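Local coordinates for protein tyrosine--tRNA ligase (Aeropyrum pernix, PDB 2CYA) that probably catalyses the two-step charging of tRNA(Tyr), first activating tyrosine with ATP to Tyr-AMP and then passing the tyrosyl group to the tRNA acceptor end, at residues A34-Y39 and D177-L182; G38-E43 and V67-L72; K58-V63 and G106-R111; D172-D177 and K204-I209. All coordinates share one frame; numbering follows the deposited sequence.

Contact 1 (A34-Y39 and D177-L182); sequences ARIKGY and DLDIAL
Two neighbouring parallel strands of the class I synthetase Rossmann-type sheet meet here: strand 37-42, through Lys37, Gly38 and Tyr39, runs beside strand 180-184, the short segment axes at 21°. The strands pair in parallel, Gly38 bridging Ile180 and Tyr39 bridging Ala181. The entrance is tied by Asp179, whose OD2 takes the backbone N of Lys37 at 2.9 Å on the anti lone pair, nearly straight at 170°. The carboxylate reaches that N-H because CG turns to the side of Asp179's own backbone N (chi1 -62°). Lys37 O in turn accepts two amides, Asp179 N at 2.8 Å and Ile180 N at 3.1 Å, the first donor tilted from the carbonyl plane and the second lying in it, so Lys37 is held at both its N-H and its C=O. Further along, Tyr39 N donates to Ile180 O and Leu182 N to Tyr39 O. Where strand 37-42 begins, Ile36 CG2 packs on Ile180 CD1 at 3.7 Å, both side chains also touching helix 23-32. The extended Lys37 chain passes Asp177 O with its CD and ends in a long salt bridge to Asp177, whose carboxylate also pairs with Lys204. Tyr39, predicted to bind the substrate tyrosine, directs its ring to the face that carries Ala181, where Ala181 CB sits at the ring edge, 4.2 Å from Tyr39 CE2.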
loop_
_atom_site.group_PDB
_atom_site.type_symbol
_atom_site.label_atom_id
_atom_site.label_comp_id
_atom_site.label_asym_id
_atom_site.label_seq_id
_atom_site.Cartn_x
_atom_site.Cartn_y
_atom_site.Cartn_z
ATOM N N ALA A 34 -21.819 2.244 -26.356
ATOM C CA ALA A 34 -20.533 1.598 -26.078
ATOM C C ALA A 34 -20.666 0.510 -25.025
ATOM O O ALA A 34 -21.601 0.516 -24.230
ATOM C CB ALA A 34 -19.533 2.622 -25.600
ATOM N N ARG A 35 -19.715 -0.416 -25.016
ATOM C CA ARG A 35 -19.713 -1.497 -24.036
ATOM C C ARG A 35 -19.497 -0.878 -22.668
ATOM O O ARG A 35 -18.681 0.020 -22.499
ATOM C CB ARG A 35 -18.600 -2.502 -24.337
ATOM C CG ARG A 35 -17.248 -1.852 -24.591
ATOM C CD ARG A 35 -16.413 -2.680 -25.577
ATOM N NE ARG A 35 -15.210 -1.968 -26.021
ATOM C CZ ARG A 35 -14.465 -2.342 -27.056
ATOM N NH1 ARG A 35 -14.791 -3.419 -27.760
ATOM N NH2 ARG A 35 -13.393 -1.637 -27.392
ATOM N N ILE A 36 -20.253 -1.365 -21.700
ATOM C CA ILE A 36 -20.181 -0.873 -20.331
ATOM C C ILE A 36 -19.671 -1.980 -19.439
ATOM O O ILE A 36 -20.172 -3.095 -19.509
ATOM C CB ILE A 36 -21.572 -0.471 -19.850
ATOM C CG1 ILE A 36 -22.132 0.614 -20.779
ATOM C CG2 ILE A 36 -21.515 -0.037 -18.394
ATOM C CD1 ILE A 36 -23.480 1.154 -20.346
ATOM N N LYS A 37 -18.677 -1.680 -18.606
ATOM C CA LYS A 37 -18.126 -2.682 -17.687
ATOM C C LYS A 37 -18.453 -2.328 -16.244
ATOM O O LYS A 37 -18.447 -1.154 -15.861
ATOM C CB LYS A 37 -16.611 -2.776 -17.836
ATOM C CG LYS A 37 -16.135 -3.130 -19.224
ATOM C CD LYS A 37 -14.613 -3.216 -19.240
ATOM C CE LYS A 37 -14.086 -3.459 -20.641
ATOM N NZ LYS A 37 -12.627 -3.738 -20.619
ATOM N N GLY A 38 -18.755 -3.344 -15.441
ATOM C CA GLY A 38 -19.076 -3.079 -14.056
ATOM C C GLY A 38 -18.667 -4.249 -13.194
ATOM O O GLY A 38 -18.306 -5.313 -13.703
ATOM N N TYR A 39 -18.702 -4.052 -11.886
ATOM C CA TYR A 39 -18.376 -5.135 -10.975
ATOM C C TYR A 39 -18.994 -4.855 -9.631
ATOM O O TYR A 39 -19.631 -3.815 -9.431
ATOM C CB TYR A 39 -16.844 -5.261 -10.784
ATOM C CG TYR A 39 -16.268 -4.515 -9.565
ATOM C CD1 TYR A 39 -15.230 -5.080 -8.811
ATOM C CD2 TYR A 39 -16.760 -3.270 -9.164
ATOM C CE1 TYR A 39 -14.700 -4.436 -7.699
ATOM C CE2 TYR A 39 -16.237 -2.608 -8.042
ATOM C CZ TYR A 39 -15.207 -3.200 -7.309
ATOM O OH TYR A 39 -14.709 -2.598 -6.161
ATOM N N ASP A 177 -10.900 -1.289 -15.211
ATOM C CA ASP A 177 -11.413 -0.390 -16.236
ATOM C C ASP A 177 -12.932 -0.313 -16.225
ATOM O O ASP A 177 -13.576 -0.467 -17.258
ATOM C CB ASP A 177 -10.927 -0.896 -17.600
ATOM C CG ASP A 177 -11.068 0.151 -18.695
ATOM O OD1 ASP A 177 -10.727 1.325 -18.430
ATOM O OD2 ASP A 177 -11.503 -0.208 -19.810
ATOM N N LEU A 178 -13.495 -0.059 -15.055
ATOM C CA LEU A 178 -14.939 -0.025 -14.896
ATOM C C LEU A 178 -15.657 1.301 -15.127
ATOM O O LEU A 178 -15.145 2.385 -14.791
ATOM C CB LEU A 178 -15.295 -0.509 -13.496
ATOM C CG LEU A 178 -14.751 -1.869 -13.083
ATOM C CD1 LEU A 178 -15.155 -2.082 -11.616
ATOM C CD2 LEU A 178 -15.293 -3.002 -14.004
ATOM N N ASP A 179 -16.864 1.195 -15.686
ATOM C CA ASP A 179 -17.726 2.363 -15.899
ATOM C C ASP A 179 -18.698 2.429 -14.719
ATOM O O ASP A 179 -19.237 3.494 -14.406
ATOM C CB ASP A 179 -18.529 2.198 -17.191
ATOM C CG ASP A 179 -17.650 2.096 -18.387
ATOM O OD1 ASP A 179 -17.051 3.116 -18.757
ATOM O OD2 ASP A 179 -17.538 0.995 -18.940
ATOM N N ILE A 180 -18.911 1.280 -14.076
ATOM C CA ILE A 180 -19.841 1.167 -12.948
ATOM C C ILE A 180 -19.348 0.329 -11.768
ATOM O O ILE A 180 -18.807 -0.755 -11.937
ATOM C CB ILE A 180 -21.175 0.511 -13.379
ATOM C CG1 ILE A 180 -21.880 1.334 -14.457
ATOM C CG2 ILE A 180 -22.080 0.370 -12.169
ATOM C CD1 ILE A 180 -23.048 0.579 -15.080
ATOM N N ALA A 181 -19.611 0.824 -10.570
ATOM C CA ALA A 181 -19.250 0.137 -9.344
ATOM C C ALA A 181 -20.543 -0.140 -8.564
ATOM O O ALA A 181 -21.192 0.784 -8.080
ATOM C CB ALA A 181 -18.316 1.017 -8.508
ATOM N N LEU A 182 -20.930 -1.405 -8.467
ATOM C CA LEU A 182 -22.116 -1.772 -7.709
ATOM C C LEU A 182 -21.659 -2.173 -6.311
ATOM O O LEU A 182 -20.585 -2.746 -6.144
ATOM C CB LEU A 182 -22.814 -2.965 -8.366
ATOM C CG LEU A 182 -23.937 -3.639 -7.573
ATOM C CD1 LEU A 182 -25.152 -2.720 -7.579
ATOM C CD2 LEU A 182 -24.299 -4.999 -8.199
#

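Contact 2 (G38-E43 and V67-L72); sequences GYIGYE and VDFSVL
Gly38 and Phe69 fit together as hollow and bump on adjacent parallel strands: the glycine has no side chain, and the Phe69 ring lies over the backbone beside it. Gly38 O and Tyr39 CA both lie above one ring face, and the CA makes a CH-pi contact, 3.8 Å from the Phe69 centroid and 24° off the ring normal. Val67 CG1 closes the other end of the hollow, 3.6 Å from Gly38 N; a CB on Gly38 would come tight against that methyl. At the edge of the Phe69 ring, Ile40 CG2 lies in the ring plane, 3.9 Å from Phe69 CE2, and also rests alongside Val71 CG2. Ile40 sends CG1 opposite its backbone N (chi1 -176°), which places CG2 against both side chains. On the sheet face of Tyr39 and Leu72, Leu72 CB meets the edge of the Tyr39 ring, 3.8 Å from Tyr39 CD1, while Gly41 N sits over one face of that ring. Back on the Ile40 side, Val71 CG1 touches the edge of the Tyr42 ring, 3.7 Å from Tyr42 CE2. Five backbone bonds knit the ladder, from Gly38 N to Asp68 O through Tyr42 N to Leu72 O. These are the strands of a beta-alpha-beta unit: its helix 51-64 packs on Phe69 and Ile40, helix 88-104 on Tyr42 and Val71, and helix 161-175 on Tyr39 and Leu72.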
loop_
_atom_site.group_PDB
_atom_site.type_symbol
_atom_site.label_atom_id
_atom_site.label_comp_id
_atom_site.label_asym_id
_atom_site.label_seq_id
_atom_site.Cartn_x
_atom_site.Cartn_y
_atom_site.Cartn_z
ATOM N N GLY A 38 -18.755 -3.344 -15.441
ATOM C CA GLY A 38 -19.076 -3.079 -14.056
ATOM C C GLY A 38 -18.667 -4.249 -13.194
ATOM O O GLY A 38 -18.306 -5.313 -13.703
ATOM N N TYR A 39 -18.702 -4.052 -11.886
ATOM C CA TYR A 39 -18.376 -5.135 -10.975
ATOM C C TYR A 39 -18.994 -4.855 -9.631
ATOM O O TYR A 39 -19.631 -3.815 -9.431
ATOM C CB TYR A 39 -16.844 -5.261 -10.784
ATOM C CG TYR A 39 -16.268 -4.515 -9.565
ATOM C CD1 TYR A 39 -15.230 -5.080 -8.811
ATOM C CD2 TYR A 39 -16.760 -3.270 -9.164
ATOM C CE1 TYR A 39 -14.700 -4.436 -7.699
ATOM C CE2 TYR A 39 -16.237 -2.608 -8.042
ATOM C CZ TYR A 39 -15.207 -3.200 -7.309
ATOM O OH TYR A 39 -14.709 -2.598 -6.161
ATOM N N ILE A 40 -18.829 -5.827 -8.738
ATOM C CA ILE A 40 -19.174 -5.684 -7.335
ATOM C C ILE A 40 -17.984 -6.388 -6.677
ATOM O O ILE A 40 -17.468 -7.399 -7.195
ATOM C CB ILE A 40 -20.490 -6.367 -6.865
ATOM C CG1 ILE A 40 -20.700 -6.008 -5.383
ATOM C CG2 ILE A 40 -20.449 -7.871 -7.071
ATOM C CD1 ILE A 40 -22.013 -6.543 -4.721
ATOM N N GLY A 41 -17.502 -5.801 -5.591
ATOM C CA GLY A 41 -16.402 -6.384 -4.863
ATOM C C GLY A 41 -16.963 -6.647 -3.485
ATOM O O GLY A 41 -17.611 -5.775 -2.895
ATOM N N TYR A 42 -16.722 -7.833 -2.958
ATOM C CA TYR A 42 -17.236 -8.155 -1.642
ATOM C C TYR A 42 -16.225 -9.002 -0.893
ATOM O O TYR A 42 -15.457 -9.747 -1.501
ATOM C CB TYR A 42 -18.551 -8.931 -1.780
ATOM C CG TYR A 42 -18.342 -10.389 -2.095
ATOM C CD1 TYR A 42 -18.344 -11.344 -1.080
ATOM C CD2 TYR A 42 -18.054 -10.812 -3.405
ATOM C CE1 TYR A 42 -18.059 -12.696 -1.355
ATOM C CE2 TYR A 42 -17.769 -12.159 -3.690
ATOM C CZ TYR A 42 -17.776 -13.089 -2.657
ATOM O OH TYR A 42 -17.513 -14.420 -2.918
ATOM N N GLU A 43 -16.246 -8.900 0.432
ATOM C CA GLU A 43 -15.351 -9.686 1.265
ATOM C C GLU A 43 -15.983 -11.055 1.540
ATOM O O GLU A 43 -17.099 -11.129 2.062
ATOM C CB GLU A 43 -15.111 -8.989 2.621
ATOM C CG GLU A 43 -14.282 -7.702 2.592
ATOM C CD GLU A 43 -14.223 -7.025 3.964
ATOM O OE1 GLU A 43 -14.137 -7.726 4.993
ATOM O OE2 GLU A 43 -14.262 -5.785 4.024
ATOM N N VAL A 67 -24.605 -4.961 -19.268
ATOM C CA VAL A 67 -23.304 -4.614 -18.662
ATOM C C VAL A 67 -22.348 -5.817 -18.596
ATOM O O VAL A 67 -22.752 -6.887 -18.167
ATOM C CB VAL A 67 -23.495 -4.075 -17.223
ATOM C CG1 VAL A 67 -22.128 -3.763 -16.596
ATOM C CG2 VAL A 67 -24.390 -2.810 -17.242
ATOM N N ASP A 68 -21.096 -5.664 -19.034
ATOM C CA ASP A 68 -20.127 -6.767 -18.940
ATOM C C ASP A 68 -19.697 -6.745 -17.473
ATOM O O ASP A 68 -18.998 -5.828 -17.016
ATOM C CB ASP A 68 -18.924 -6.546 -19.867
ATOM C CG ASP A 68 -19.226 -6.918 -21.330
ATOM O OD1 ASP A 68 -19.723 -8.050 -21.591
ATOM O OD2 ASP A 68 -18.955 -6.087 -22.225
ATOM N N PHE A 69 -20.112 -7.775 -16.748
ATOM C CA PHE A 69 -19.915 -7.841 -15.313
ATOM C C PHE A 69 -18.886 -8.798 -14.751
ATOM O O PHE A 69 -18.701 -9.913 -15.246
ATOM C CB PHE A 69 -21.273 -8.159 -14.661
ATOM C CG PHE A 69 -21.465 -7.537 -13.318
ATOM C CD1 PHE A 69 -21.813 -6.198 -13.205
ATOM C CD2 PHE A 69 -21.221 -8.273 -12.153
ATOM C CE1 PHE A 69 -21.904 -5.588 -11.940
ATOM C CE2 PHE A 69 -21.311 -7.673 -10.893
ATOM C CZ PHE A 69 -21.647 -6.331 -10.789
ATOM N N SER A 70 -18.260 -8.344 -13.666
ATOM C CA SER A 70 -17.267 -9.114 -12.930
ATOM C C SER A 70 -17.602 -9.060 -11.447
ATOM O O SER A 70 -18.183 -8.079 -10.939
ATOM C CB SER A 70 -15.855 -8.533 -13.102
ATOM O OG SER A 70 -15.448 -8.506 -14.449
ATOM N N VAL A 71 -17.255 -10.126 -10.752
ATOM C CA VAL A 71 -17.456 -10.153 -9.316
ATOM C C VAL A 71 -16.027 -10.288 -8.781
ATOM O O VAL A 71 -15.292 -11.203 -9.167
ATOM C CB VAL A 71 -18.314 -11.364 -8.834
ATOM C CG1 VAL A 71 -18.259 -11.448 -7.302
ATOM C CG2 VAL A 71 -19.802 -11.197 -9.271
ATOM N N LEU A 72 -15.610 -9.356 -7.937
ATOM C CA LEU A 72 -14.261 -9.452 -7.376
ATOM C C LEU A 72 -14.328 -10.108 -6.004
ATOM O O LEU A 72 -14.914 -9.554 -5.078
ATOM C CB LEU A 72 -13.603 -8.068 -7.227
ATOM C CG LEU A 72 -12.223 -8.164 -6.542
ATOM C CD1 LEU A 72 -11.246 -8.828 -7.524
ATOM C CD2 LEU A 72 -11.690 -6.758 -6.103
#

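Contact 3 (K58-V63 and G106-R111); sequences KVKDLV and GVPVER
Val63 CG1 packs between Pro108 and the exposed Arg111 in a joint between helix 51-64 and the turn that leads from helix 88-104 to strand 113-116. The methyl lies 3.8 Å from Pro108 CG and also sits over the centre of the Arg111 guanidinium, 3.6 Å above its plane. It gets there by standing opposite the backbone N (chi1 167°), while the Arg111 chain bends at chi3 (70°) to lay its flat end across it. Pro108 is the centre of an inverse gamma turn, which presents its ring to the helix. Deeper in, the packing is thinner between the segments, with Val59 CG1 and Val107 CG1 4.2 Å apart; Met102 of helix 88-104 touches both valines. The outer side is polar and partly exposed. There the extended Lys60 chain runs past Pro108, its CG 3.9 Å from Pro108 CD, and NZ donates to Gly106 O at 3.2 Å from above the carbonyl plane. Gly106, with positive phi, ends the preceding helix in a Schellman motif. Replacing Lys60 by an alanine would probably leave Gly106 O without this donor and strip the methylene cover from Pro108 CD. The chemistry therefore divides: apolar contacts of Val59, Val63, Val107 and Pro108 make up the packed part, whereas a cation-to-carbonyl bond off the lone-pair direction and the Arg111 guanidinium on a methyl lie toward solvent.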
loop_
_atom_site.group_PDB
_atom_site.type_symbol
_atom_site.label_atom_id
_atom_site.label_comp_id
_atom_site.label_asym_id
_atom_site.label_seq_id
_atom_site.Cartn_x
_atom_site.Cartn_y
_atom_site.Cartn_z
ATOM N N LYS A 58 -29.137 -7.859 -8.023
ATOM C CA LYS A 58 -28.764 -6.666 -8.759
ATOM C C LYS A 58 -27.725 -7.048 -9.817
ATOM O O LYS A 58 -27.735 -6.509 -10.922
ATOM C CB LYS A 58 -28.239 -5.594 -7.803
ATOM C CG LYS A 58 -28.057 -4.210 -8.409
ATOM C CD LYS A 58 -29.236 -3.768 -9.304
ATOM C CE LYS A 58 -30.573 -3.764 -8.573
ATOM N NZ LYS A 58 -31.664 -3.346 -9.517
ATOM N N VAL A 59 -26.841 -7.991 -9.492
ATOM C CA VAL A 59 -25.854 -8.440 -10.468
ATOM C C VAL A 59 -26.655 -8.995 -11.642
ATOM O O VAL A 59 -26.377 -8.696 -12.806
ATOM C CB VAL A 59 -24.936 -9.544 -9.894
ATOM C CG1 VAL A 59 -24.027 -10.090 -10.993
ATOM C CG2 VAL A 59 -24.091 -8.967 -8.746
ATOM N N LYS A 60 -27.663 -9.801 -11.330
ATOM C CA LYS A 60 -28.521 -10.369 -12.372
ATOM C C LYS A 60 -29.116 -9.254 -13.232
ATOM O O LYS A 60 -29.099 -9.360 -14.453
ATOM C CB LYS A 60 -29.657 -11.199 -11.764
ATOM C CG LYS A 60 -30.619 -11.745 -12.830
ATOM C CD LYS A 60 -31.559 -12.814 -12.265
ATOM C CE LYS A 60 -32.563 -13.281 -13.328
ATOM N NZ LYS A 60 -33.165 -14.618 -13.023
ATOM N N ASP A 61 -29.628 -8.186 -12.608
ATOM C CA ASP A 61 -30.204 -7.070 -13.365
ATOM C C ASP A 61 -29.174 -6.404 -14.303
ATOM O O ASP A 61 -29.464 -6.166 -15.477
ATOM C CB ASP A 61 -30.774 -5.976 -12.445
ATOM C CG ASP A 61 -32.030 -6.412 -11.683
ATOM O OD1 ASP A 61 -32.596 -7.461 -12.016
ATOM O OD2 ASP A 61 -32.456 -5.691 -10.747
ATOM N N LEU A 62 -27.986 -6.081 -13.789
ATOM C CA LEU A 62 -26.958 -5.445 -14.618
ATOM C C LEU A 62 -26.587 -6.301 -15.813
ATOM O O LEU A 62 -26.460 -5.792 -16.927
ATOM C CB LEU A 62 -25.704 -5.122 -13.800
ATOM C CG LEU A 62 -25.715 -3.700 -13.246
ATOM C CD1 LEU A 62 -26.897 -3.526 -12.299
ATOM C CD2 LEU A 62 -24.412 -3.421 -12.520
ATOM N N VAL A 63 -26.420 -7.600 -15.587
ATOM C CA VAL A 63 -26.081 -8.510 -16.681
ATOM C C VAL A 63 -27.176 -8.515 -17.762
ATOM O O VAL A 63 -26.875 -8.501 -18.953
ATOM C CB VAL A 63 -25.906 -9.963 -16.171
ATOM C CG1 VAL A 63 -25.863 -10.944 -17.356
ATOM C CG2 VAL A 63 -24.629 -10.075 -15.346
ATOM N N GLY A 106 -30.355 -18.023 -9.163
ATOM C CA GLY A 106 -30.882 -17.589 -10.441
ATOM C C GLY A 106 -30.017 -16.600 -11.180
ATOM O O GLY A 106 -30.410 -16.128 -12.249
ATOM N N VAL A 107 -28.852 -16.261 -10.636
ATOM C CA VAL A 107 -27.977 -15.328 -11.339
ATOM C C VAL A 107 -27.325 -16.097 -12.500
ATOM O O VAL A 107 -26.922 -17.248 -12.340
ATOM C CB VAL A 107 -26.853 -14.778 -10.415
ATOM C CG1 VAL A 107 -25.977 -13.801 -11.187
ATOM C CG2 VAL A 107 -27.449 -14.099 -9.195
ATOM N N PRO A 108 -27.238 -15.482 -13.689
ATOM C CA PRO A 108 -26.618 -16.157 -14.839
ATOM C C PRO A 108 -25.090 -16.103 -14.701
ATOM O O PRO A 108 -24.436 -15.318 -15.390
ATOM C CB PRO A 108 -27.116 -15.335 -16.029
ATOM C CG PRO A 108 -27.251 -13.955 -15.454
ATOM C CD PRO A 108 -27.846 -14.195 -14.085
ATOM N N VAL A 109 -24.536 -16.930 -13.814
ATOM C CA VAL A 109 -23.098 -16.923 -13.565
ATOM C C VAL A 109 -22.209 -17.210 -14.775
ATOM O O VAL A 109 -21.034 -16.840 -14.788
ATOM C CB VAL A 109 -22.722 -17.890 -12.405
ATOM C CG1 VAL A 109 -23.367 -17.401 -11.100
ATOM C CG2 VAL A 109 -23.187 -19.307 -12.712
ATOM N N GLU A 110 -22.766 -17.844 -15.801
ATOM C CA GLU A 110 -21.979 -18.152 -16.989
ATOM C C GLU A 110 -21.529 -16.869 -17.681
ATOM O O GLU A 110 -20.497 -16.843 -18.355
ATOM C CB GLU A 110 -22.790 -19.010 -17.971
ATOM C CG GLU A 110 -23.990 -18.316 -18.608
ATOM C CD GLU A 110 -25.220 -18.271 -17.708
ATOM O OE1 GLU A 110 -25.172 -18.819 -16.581
ATOM O OE2 GLU A 110 -26.243 -17.689 -18.139
ATOM N N ARG A 111 -22.310 -15.809 -17.507
ATOM C CA ARG A 111 -22.022 -14.517 -18.112
ATOM C C ARG A 111 -21.249 -13.594 -17.166
ATOM O O ARG A 111 -20.955 -12.457 -17.516
ATOM C CB ARG A 111 -23.338 -13.847 -18.541
ATOM C CG ARG A 111 -24.090 -14.617 -19.649
ATOM C CD ARG A 111 -25.495 -14.050 -19.934
ATOM N NE ARG A 111 -25.466 -12.743 -20.584
ATOM C CZ ARG A 111 -26.535 -11.970 -20.777
ATOM N NH1 ARG A 111 -27.735 -12.368 -20.366
ATOM N NH2 ARG A 111 -26.410 -10.793 -21.385
#

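Contact 4 (D172-D177 and K204-I209); sequences DIFYMD and KKPVAI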
loop_
_atom_site.group_PDB
_atom_site.type_symbol
_atom_site.label_atom_id
_atom_site.label_comp_id
_atom_site.label_asym_id
_atom_site.label_seq_id
_atom_site.Cartn_x
_atom_site.Cartn_y
_atom_site.Cartn_z
ATOM N N ASP A 172 -8.985 -1.265 -7.493
ATOM C CA ASP A 172 -9.645 -2.428 -8.079
ATOM C C ASP A 172 -10.550 -1.937 -9.211
ATOM O O ASP A 172 -10.574 -2.517 -10.299
ATOM C CB ASP A 172 -10.538 -3.151 -7.055
ATOM C CG ASP A 172 -9.757 -3.844 -5.956
ATOM O OD1 ASP A 172 -8.561 -4.135 -6.142
ATOM O OD2 ASP A 172 -10.358 -4.126 -4.902
ATOM N N ILE A 173 -11.312 -0.879 -8.921
ATOM C CA ILE A 173 -12.237 -0.276 -9.882
ATOM C C ILE A 173 -11.475 0.251 -11.095
ATOM O O ILE A 173 -11.838 -0.047 -12.227
ATOM C CB ILE A 173 -13.049 0.892 -9.213
ATOM C CG1 ILE A 173 -14.021 0.306 -8.179
ATOM C CG2 ILE A 173 -13.805 1.718 -10.263
ATOM C CD1 ILE A 173 -14.599 1.346 -7.224
ATOM N N PHE A 174 -10.409 1.017 -10.874
ATOM C CA PHE A 174 -9.664 1.550 -12.019
ATOM C C PHE A 174 -8.940 0.439 -12.786
ATOM O O PHE A 174 -8.967 0.402 -14.023
ATOM C CB PHE A 174 -8.635 2.614 -11.589
ATOM C CG PHE A 174 -9.235 3.841 -10.916
ATOM C CD1 PHE A 174 -10.504 4.310 -11.262
ATOM C CD2 PHE A 174 -8.482 4.569 -9.986
ATOM C CE1 PHE A 174 -11.013 5.478 -10.700
ATOM C CE2 PHE A 174 -8.979 5.748 -9.410
ATOM C CZ PHE A 174 -10.243 6.208 -9.762
ATOM N N TYR A 175 -8.294 -0.469 -12.060
ATOM C CA TYR A 175 -7.566 -1.554 -12.708
ATOM C C TYR A 175 -8.477 -2.362 -13.637
ATOM O O TYR A 175 -8.066 -2.743 -14.731
ATOM C CB TYR A 175 -6.958 -2.488 -11.664
ATOM C CG TYR A 175 -6.129 -3.606 -12.258
ATOM C CD1 TYR A 175 -4.784 -3.407 -12.593
ATOM C CD2 TYR A 175 -6.681 -4.873 -12.465
ATOM C CE1 TYR A 175 -4.006 -4.458 -13.117
ATOM C CE2 TYR A 175 -5.919 -5.920 -12.986
ATOM C CZ TYR A 175 -4.584 -5.706 -13.309
ATOM O OH TYR A 175 -3.839 -6.743 -13.833
ATOM N N MET A 176 -9.709 -2.628 -13.203
ATOM C CA MET A 176 -10.658 -3.387 -14.029
ATOM C C MET A 176 -11.350 -2.535 -15.084
ATOM O O MET A 176 -12.276 -2.991 -15.764
ATOM C CB MET A 176 -11.680 -4.091 -13.147
ATOM C CG MET A 176 -11.047 -5.198 -12.311
ATOM S SD MET A 176 -12.224 -6.141 -11.345
ATOM C CE MET A 176 -12.127 -5.281 -9.886
ATOM N N ASP A 177 -10.900 -1.289 -15.211
ATOM C CA ASP A 177 -11.413 -0.390 -16.236
ATOM C C ASP A 177 -12.932 -0.313 -16.225
ATOM O O ASP A 177 -13.576 -0.467 -17.258
ATOM C CB ASP A 177 -10.927 -0.896 -17.600
ATOM C CG ASP A 177 -11.068 0.151 -18.695
ATOM O OD1 ASP A 177 -10.727 1.325 -18.430
ATOM O OD2 ASP A 177 -11.503 -0.208 -19.810
ATOM N N LYS A 204 -11.409 6.351 -15.703
ATOM C CA LYS A 204 -12.854 6.547 -15.824
ATOM C C LYS A 204 -13.510 6.810 -14.461
ATOM O O LYS A 204 -13.280 6.069 -13.496
ATOM C CB LYS A 204 -13.518 5.308 -16.431
ATOM C CG LYS A 204 -13.139 4.947 -17.866
ATOM C CD LYS A 204 -13.735 3.567 -18.178
ATOM C CE LYS A 204 -13.510 3.115 -19.600
ATOM N NZ LYS A 204 -14.023 1.713 -19.744
ATOM N N LYS A 205 -14.314 7.869 -14.394
ATOM C CA LYS A 205 -15.049 8.234 -13.183
ATOM C C LYS A 205 -16.234 7.263 -13.194
ATOM O O LYS A 205 -17.129 7.377 -14.031
ATOM C CB LYS A 205 -15.542 9.669 -13.303
ATOM C CG LYS A 205 -16.132 10.256 -12.054
ATOM C CD LYS A 205 -16.659 11.646 -12.358
ATOM C CE LYS A 205 -17.107 12.337 -11.103
ATOM N NZ LYS A 205 -17.464 13.745 -11.395
ATOM N N PRO A 206 -16.257 6.301 -12.259
ATOM C CA PRO A 206 -17.342 5.326 -12.225
ATOM C C PRO A 206 -18.668 5.794 -11.681
ATOM O O PRO A 206 -18.726 6.579 -10.724
ATOM C CB PRO A 206 -16.768 4.214 -11.344
ATOM C CG PRO A 206 -16.047 5.039 -10.274
ATOM C CD PRO A 206 -15.334 6.106 -11.119
ATOM N N VAL A 207 -19.735 5.278 -12.286
ATOM C CA VAL A 207 -21.086 5.541 -11.807
ATOM C C VAL A 207 -21.231 4.569 -10.617
ATOM O O VAL A 207 -21.019 3.368 -10.778
ATOM C CB VAL A 207 -22.141 5.152 -12.862
ATOM C CG1 VAL A 207 -23.508 5.030 -12.194
ATOM C CG2 VAL A 207 -22.169 6.196 -14.007
ATOM N N ALA A 208 -21.569 5.088 -9.436
ATOM C CA ALA A 208 -21.743 4.271 -8.242
ATOM C C ALA A 208 -23.203 3.855 -8.026
ATOM O O ALA A 208 -24.077 4.717 -7.868
ATOM C CB ALA A 208 -21.238 5.047 -6.997
ATOM N N ILE A 209 -23.462 2.546 -7.986
ATOM C CA ILE A 209 -24.828 2.028 -7.773
ATOM C C ILE A 209 -24.889 1.274 -6.456
ATOM O O ILE A 209 -24.291 0.201 -6.304
ATOM C CB ILE A 209 -25.278 1.082 -8.926
ATOM C CG1 ILE A 209 -25.343 1.855 -10.244
ATOM C CG2 ILE A 209 -26.652 0.474 -8.603
ATOM C CD1 ILE A 209 -25.481 0.995 -11.459
HETATM O O HOH W 1 -10.464 3.018 -15.448
#
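The C-terminal end of helix 161-175, which carries predicted tyrosine-binding residues such as Asp172, meets the entry to strand 207-211 through Ile173, Phe174 and Asp177. On the apolar side, Ile173 CG2 sits 4.0 Å from Pro206 CG, the two side chains crossing at about a right angle. Ile173 turns CG2 to this proline by setting it opposite the backbone N, with CG1 on the amide side (chi1 -69°). Phe174 CE1 approaches Lys204 O at 3.6 Å, and Pro206 CD lies farther off at the ring edge. The helix ends in a Schellman motif: Asp177, with positive phi (52°), is its C-prime residue, and Asp177 N returns to Phe174 O at 2.8 Å. This reversal brings both the carboxylate and the carbonyl of Asp177 to the extended Lys204 chain. Lys204 NZ forms a salt bridge with Asp177 OD2 at 3.2 Å, weak as a hydrogen bond, and a second weak bond to Asp177 O at 3.3 Å. Changing Asp177 to an alanine would probably cost the Lys204 ammonium its salt-bridge partner and take from Lys37 its long ion pair, with the weak bond to the carbonyl remaining. A water lies within weak bonding distance of Phe174 O, Asp177 OD1 and Lys204 N. Helix 188-198 packs on Ile173 and Phe174, and helix 124-135 adds Leu129 and Val133 against the Phe174 ring.

How the contacts relate
From the N terminus, strand 37-42 opens both contact 1 and contact 2, which share Gly38 and Tyr39. Contact 2 closes first, after helix 51-64, by adding strand 68-73 on one side. Contact 3 starts on that helix, before contact 2 has closed, so the two cross; it ends beyond helix 88-104, ahead of strand 113-116. Contact 1 closes only at strand 180-184, on the other side of strand 37-42, and contact 3 nests inside its long loop. Contact 4 opens at the end of helix 161-175, crosses contact 1 at the shared Asp177 and closes at strand 207-211, tying that helix to the next strand across the sheet.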